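Local coordinates for protein thin, isoform D (Drosophila melanogaster, PDB 6XG7) that probably acts in ubiquitin transfer as a RING-finger protein, with a C-terminal NHL-repeat beta-propeller that is likely to bind other proteins, at residues F45-V53 and L295-V304. Numbering follows the deposited sequence. Where two conformers were deposited one is given.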
loop_
_atom_site.group_PDB
_atom_site.type_symbol
_atom_site.label_atom_id
_atom_site.label_comp_id
_atom_site.label_asym_id
_atom_site.label_seq_id
_atom_site.Cartn_x
_atom_site.Cartn_y
_atom_site.Cartn_z
ATOM N N PHE A 45 -5.641 -14.758 -8.048
ATOM C CA PHE A 45 -5.969 -13.343 -7.952
ATOM C C PHE A 45 -6.503 -12.862 -9.288
ATOM O O PHE A 45 -6.198 -13.425 -10.342
ATOM C CB PHE A 45 -4.743 -12.464 -7.643
ATOM C CG PHE A 45 -3.982 -12.866 -6.409
ATOM C CD1 PHE A 45 -4.615 -13.076 -5.208
ATOM C CD2 PHE A 45 -2.607 -13.020 -6.470
ATOM C CE1 PHE A 45 -3.890 -13.442 -4.094
ATOM C CE2 PHE A 45 -1.885 -13.383 -5.359
ATOM C CZ PHE A 45 -2.528 -13.594 -4.174
ATOM N N THR A 46 -7.281 -11.791 -9.248
ATOM C CA THR A 46 -7.653 -11.078 -10.465
ATOM C C THR A 46 -7.411 -9.604 -10.182
ATOM O O THR A 46 -8.157 -8.983 -9.416
ATOM C CB THR A 46 -9.079 -11.374 -10.923
ATOM O OG1 THR A 46 -9.265 -12.797 -11.051
ATOM C CG2 THR A 46 -9.305 -10.734 -12.280
ATOM N N TRP A 47 -6.333 -9.076 -10.751
ATOM C CA TRP A 47 -5.923 -7.686 -10.596
ATOM C C TRP A 47 -5.758 -7.295 -9.134
ATOM O O TRP A 47 -6.407 -6.364 -8.646
ATOM C CB TRP A 47 -6.838 -6.733 -11.374
ATOM C CG TRP A 47 -6.722 -7.039 -12.876
ATOM C CD1 TRP A 47 -5.607 -6.871 -13.667
ATOM C CD2 TRP A 47 -7.727 -7.609 -13.734
ATOM N NE1 TRP A 47 -5.873 -7.280 -14.962
ATOM C CE2 TRP A 47 -7.162 -7.736 -15.025
ATOM C CE3 TRP A 47 -9.055 -8.003 -13.542
ATOM C CZ2 TRP A 47 -7.872 -8.262 -16.098
ATOM C CZ3 TRP A 47 -9.758 -8.519 -14.611
ATOM C CH2 TRP A 47 -9.162 -8.656 -15.864
ATOM N N PRO A 48 -4.873 -7.968 -8.415
ATOM C CA PRO A 48 -4.602 -7.589 -7.024
ATOM C C PRO A 48 -3.955 -6.215 -6.934
ATOM O O PRO A 48 -3.244 -5.775 -7.841
ATOM C CB PRO A 48 -3.628 -8.679 -6.561
ATOM C CG PRO A 48 -2.902 -9.080 -7.807
ATOM C CD PRO A 48 -3.899 -8.950 -8.929
ATOM N N ARG A 49 -4.200 -5.543 -5.810
ATOM C CA ARG A 49 -3.736 -4.172 -5.632
ATOM C C ARG A 49 -2.940 -4.026 -4.346
ATOM O O ARG A 49 -1.717 -4.215 -4.352
ATOM C CB ARG A 49 -4.905 -3.192 -5.764
ATOM C CG ARG A 49 -5.490 -3.214 -7.177
ATOM C CD ARG A 49 -6.335 -2.006 -7.463
ATOM N NE ARG A 49 -7.111 -2.137 -8.697
ATOM C CZ ARG A 49 -6.806 -1.579 -9.870
ATOM N NH1 ARG A 49 -5.708 -0.835 -10.021
ATOM N NH2 ARG A 49 -7.612 -1.777 -10.909
ATOM N N GLY A 50 -3.609 -3.694 -3.244
ATOM C CA GLY A 50 -2.912 -3.508 -1.994
ATOM C C GLY A 50 -2.358 -4.801 -1.428
ATOM O O GLY A 50 -2.851 -5.898 -1.676
ATOM N N LEU A 51 -1.305 -4.644 -0.641
ATOM C CA LEU A 51 -0.630 -5.734 0.033
ATOM C C LEU A 51 -0.255 -5.282 1.436
ATOM O O LEU A 51 0.097 -4.126 1.652
ATOM C CB LEU A 51 0.660 -6.002 -0.757
ATOM C CG LEU A 51 1.500 -7.235 -0.594
ATOM C CD1 LEU A 51 0.641 -8.474 -0.718
ATOM C CD2 LEU A 51 2.581 -7.186 -1.670
ATOM N N ALA A 52 -0.285 -6.209 2.382
ATOM C CA ALA A 52 0.136 -5.890 3.731
ATOM C C ALA A 52 0.765 -7.119 4.350
ATOM O O ALA A 52 0.514 -8.237 3.911
ATOM C CB ALA A 52 -1.046 -5.439 4.591
ATOM N N VAL A 53 1.551 -6.906 5.405
ATOM C CA VAL A 53 2.048 -7.994 6.240
ATOM C C VAL A 53 1.284 -7.979 7.557
ATOM O O VAL A 53 1.126 -6.923 8.184
ATOM C CB VAL A 53 3.572 -7.919 6.445
ATOM C CG1 VAL A 53 4.046 -8.972 7.441
ATOM C CG2 VAL A 53 4.257 -8.156 5.125
ATOM N N LEU A 295 7.647 -7.852 -0.419
ATOM C CA LEU A 295 6.495 -8.407 -1.115
ATOM C C LEU A 295 5.995 -7.360 -2.097
ATOM O O LEU A 295 5.845 -6.194 -1.728
ATOM C CB LEU A 295 5.341 -8.705 -0.147
ATOM C CG LEU A 295 5.464 -9.508 1.123
ATOM C CD1 LEU A 295 6.484 -8.950 2.022
ATOM C CD2 LEU A 295 4.102 -9.500 1.792
ATOM N N VAL A 296 5.660 -7.793 -3.305
ATOM C CA VAL A 296 5.311 -6.900 -4.408
ATOM C C VAL A 296 4.071 -7.448 -5.116
ATOM O O VAL A 296 4.044 -8.621 -5.496
ATOM C CB VAL A 296 6.522 -6.829 -5.376
ATOM C CG1 VAL A 296 6.269 -5.928 -6.539
ATOM C CG2 VAL A 296 7.815 -6.397 -4.629
ATOM N N CYS A 297 3.075 -6.630 -5.259
ATOM C CA CYS A 297 1.907 -7.017 -6.081
ATOM C C CYS A 297 2.045 -6.538 -7.575
ATOM O O CYS A 297 2.357 -5.342 -7.985
ATOM C CB CYS A 297 0.726 -6.278 -5.518
ATOM S SG CYS A 297 -0.670 -6.722 -6.531
ATOM N N ASP A 298 2.097 -7.531 -8.472
ATOM C CA ASP A 298 2.294 -7.339 -9.914
ATOM C C ASP A 298 0.914 -7.535 -10.541
ATOM O O ASP A 298 0.547 -8.634 -10.939
ATOM C CB ASP A 298 3.361 -8.398 -10.382
ATOM C CG ASP A 298 3.801 -8.232 -11.827
ATOM O OD1 ASP A 298 3.515 -7.199 -12.447
ATOM O OD2 ASP A 298 4.455 -9.176 -12.322
ATOM N N ARG A 299 0.117 -6.455 -10.551
ATOM C CA ARG A 299 -1.307 -6.555 -10.869
ATOM C C ARG A 299 -1.545 -7.169 -12.246
ATOM O O ARG A 299 -2.441 -7.989 -12.420
ATOM C CB ARG A 299 -1.948 -5.165 -10.815
ATOM C CG ARG A 299 -3.466 -5.125 -11.054
ATOM C CD ARG A 299 -3.940 -3.750 -11.582
ATOM N NE ARG A 299 -3.340 -3.481 -12.894
ATOM C CZ ARG A 299 -2.354 -2.612 -13.136
ATOM N NH1 ARG A 299 -1.859 -1.844 -12.177
ATOM N NH2 ARG A 299 -1.861 -2.504 -14.362
ATOM N N GLU A 300 -0.779 -6.743 -13.243
ATOM C CA GLU A 300 -0.993 -7.173 -14.622
ATOM C C GLU A 300 -0.670 -8.655 -14.825
ATOM O O GLU A 300 -1.231 -9.297 -15.724
ATOM C CB GLU A 300 -0.143 -6.263 -15.507
ATOM C CG GLU A 300 -0.620 -6.018 -16.898
ATOM C CD GLU A 300 -2.013 -5.402 -16.994
ATOM O OE1 GLU A 300 -2.775 -5.903 -17.826
ATOM O OE2 GLU A 300 -2.343 -4.424 -16.275
ATOM N N ASN A 301 0.213 -9.223 -14.007
ATOM C CA ASN A 301 0.501 -10.650 -14.019
ATOM C C ASN A 301 -0.255 -11.412 -12.936
ATOM O O ASN A 301 -0.017 -12.609 -12.741
ATOM C CB ASN A 301 2.003 -10.875 -13.866
ATOM C CG ASN A 301 2.776 -10.445 -15.084
ATOM O OD1 ASN A 301 2.409 -10.788 -16.211
ATOM N ND2 ASN A 301 3.843 -9.673 -14.876
ATOM N N HIS A 302 -1.163 -10.742 -12.229
ATOM C CA HIS A 302 -2.062 -11.380 -11.268
ATOM C C HIS A 302 -1.293 -12.158 -10.213
ATOM O O HIS A 302 -1.679 -13.267 -9.836
ATOM C CB HIS A 302 -3.061 -12.292 -11.973
ATOM C CG HIS A 302 -3.844 -11.605 -13.033
ATOM N ND1 HIS A 302 -4.923 -10.799 -12.756
ATOM C CD2 HIS A 302 -3.703 -11.607 -14.378
ATOM C CE1 HIS A 302 -5.419 -10.337 -13.891
ATOM N NE2 HIS A 302 -4.696 -10.813 -14.889
ATOM N N ARG A 303 -0.195 -11.584 -9.724
ATOM C CA ARG A 303 0.654 -12.343 -8.818
ATOM C C ARG A 303 1.282 -11.427 -7.779
ATOM O O ARG A 303 1.335 -10.205 -7.935
ATOM C CB ARG A 303 1.758 -13.111 -9.558
ATOM C CG ARG A 303 2.781 -12.202 -10.239
ATOM C CD ARG A 303 3.862 -13.012 -10.967
ATOM N NE ARG A 303 4.703 -12.128 -11.766
ATOM C CZ ARG A 303 5.715 -12.550 -12.527
ATOM N NH1 ARG A 303 6.043 -13.834 -12.548
ATOM N NH2 ARG A 303 6.405 -11.704 -13.260
ATOM N N VAL A 304 1.749 -12.061 -6.710
ATOM C CA VAL A 304 2.580 -11.451 -5.687
ATOM C C VAL A 304 3.922 -12.159 -5.745
ATOM O O VAL A 304 3.975 -13.390 -5.793
ATOM C CB VAL A 304 1.949 -11.596 -4.291
ATOM C CG1 VAL A 304 2.953 -11.161 -3.226
ATOM C CG2 VAL A 304 0.650 -10.779 -4.222
#
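The backbone N-H of Trp47 points at ND1 of His302, a nearly straight hydrogen bond (3.0 Å, 168°) close to the imidazole plane. It joins the first and last blades of the NHL beta-propeller, a ring closed where strand 33-36 pairs with strand 303-306. Histidine suits the place because its ring does two jobs: ND1 accepts the N-H, while the edge at CE1 turns to the indole face of Trp47 in a T-shaped pair, planes 58° apart, with His302 CE1 3.3 Å from Trp47 CE2. The indole reaches this edge because its CG stands beside the backbone N (chi1 -63°). With an alanine in place of Trp47, the CE1 edge of His302 would probably lose the indole face it rests on, leaving the imidazole freer to turn.

His302 is fixed by the turn: it and Arg303 both face Asp298 in a G1 beta bulge, and Asp298 OD2 accepts from Asn301 ND2 and, through a salt bridge, from Arg303 NE; Arg303 NH2 also bonds to Gly276 O. The aliphatic part of Arg299 lies against Trp47, CG beside its CB, before the chain bends; its CD sits over one face of the Arg49 guanidinium, 3.7 Å from Arg49 NH1. Glu284 bridges to both NH1 atoms and is likely to offset their like charges, while Glu300 OE2 takes the N-H of Arg299 NH2.

Farther along, where strands 51-53 and 295-298 run antiparallel, apolar groups take over. Leu51 CD2 rests 3.5 Å from Leu295 CB, and Val53 CG2 meets Leu295 CD2 at 3.6 Å, branched residues filling the gap. Phe45 packs against the strand that follows the bulge: its ring edge brings CD2 to 3.5 Å from the carbonyl O of His302, and CE2 touches Val304 CG2 at 3.8 Å.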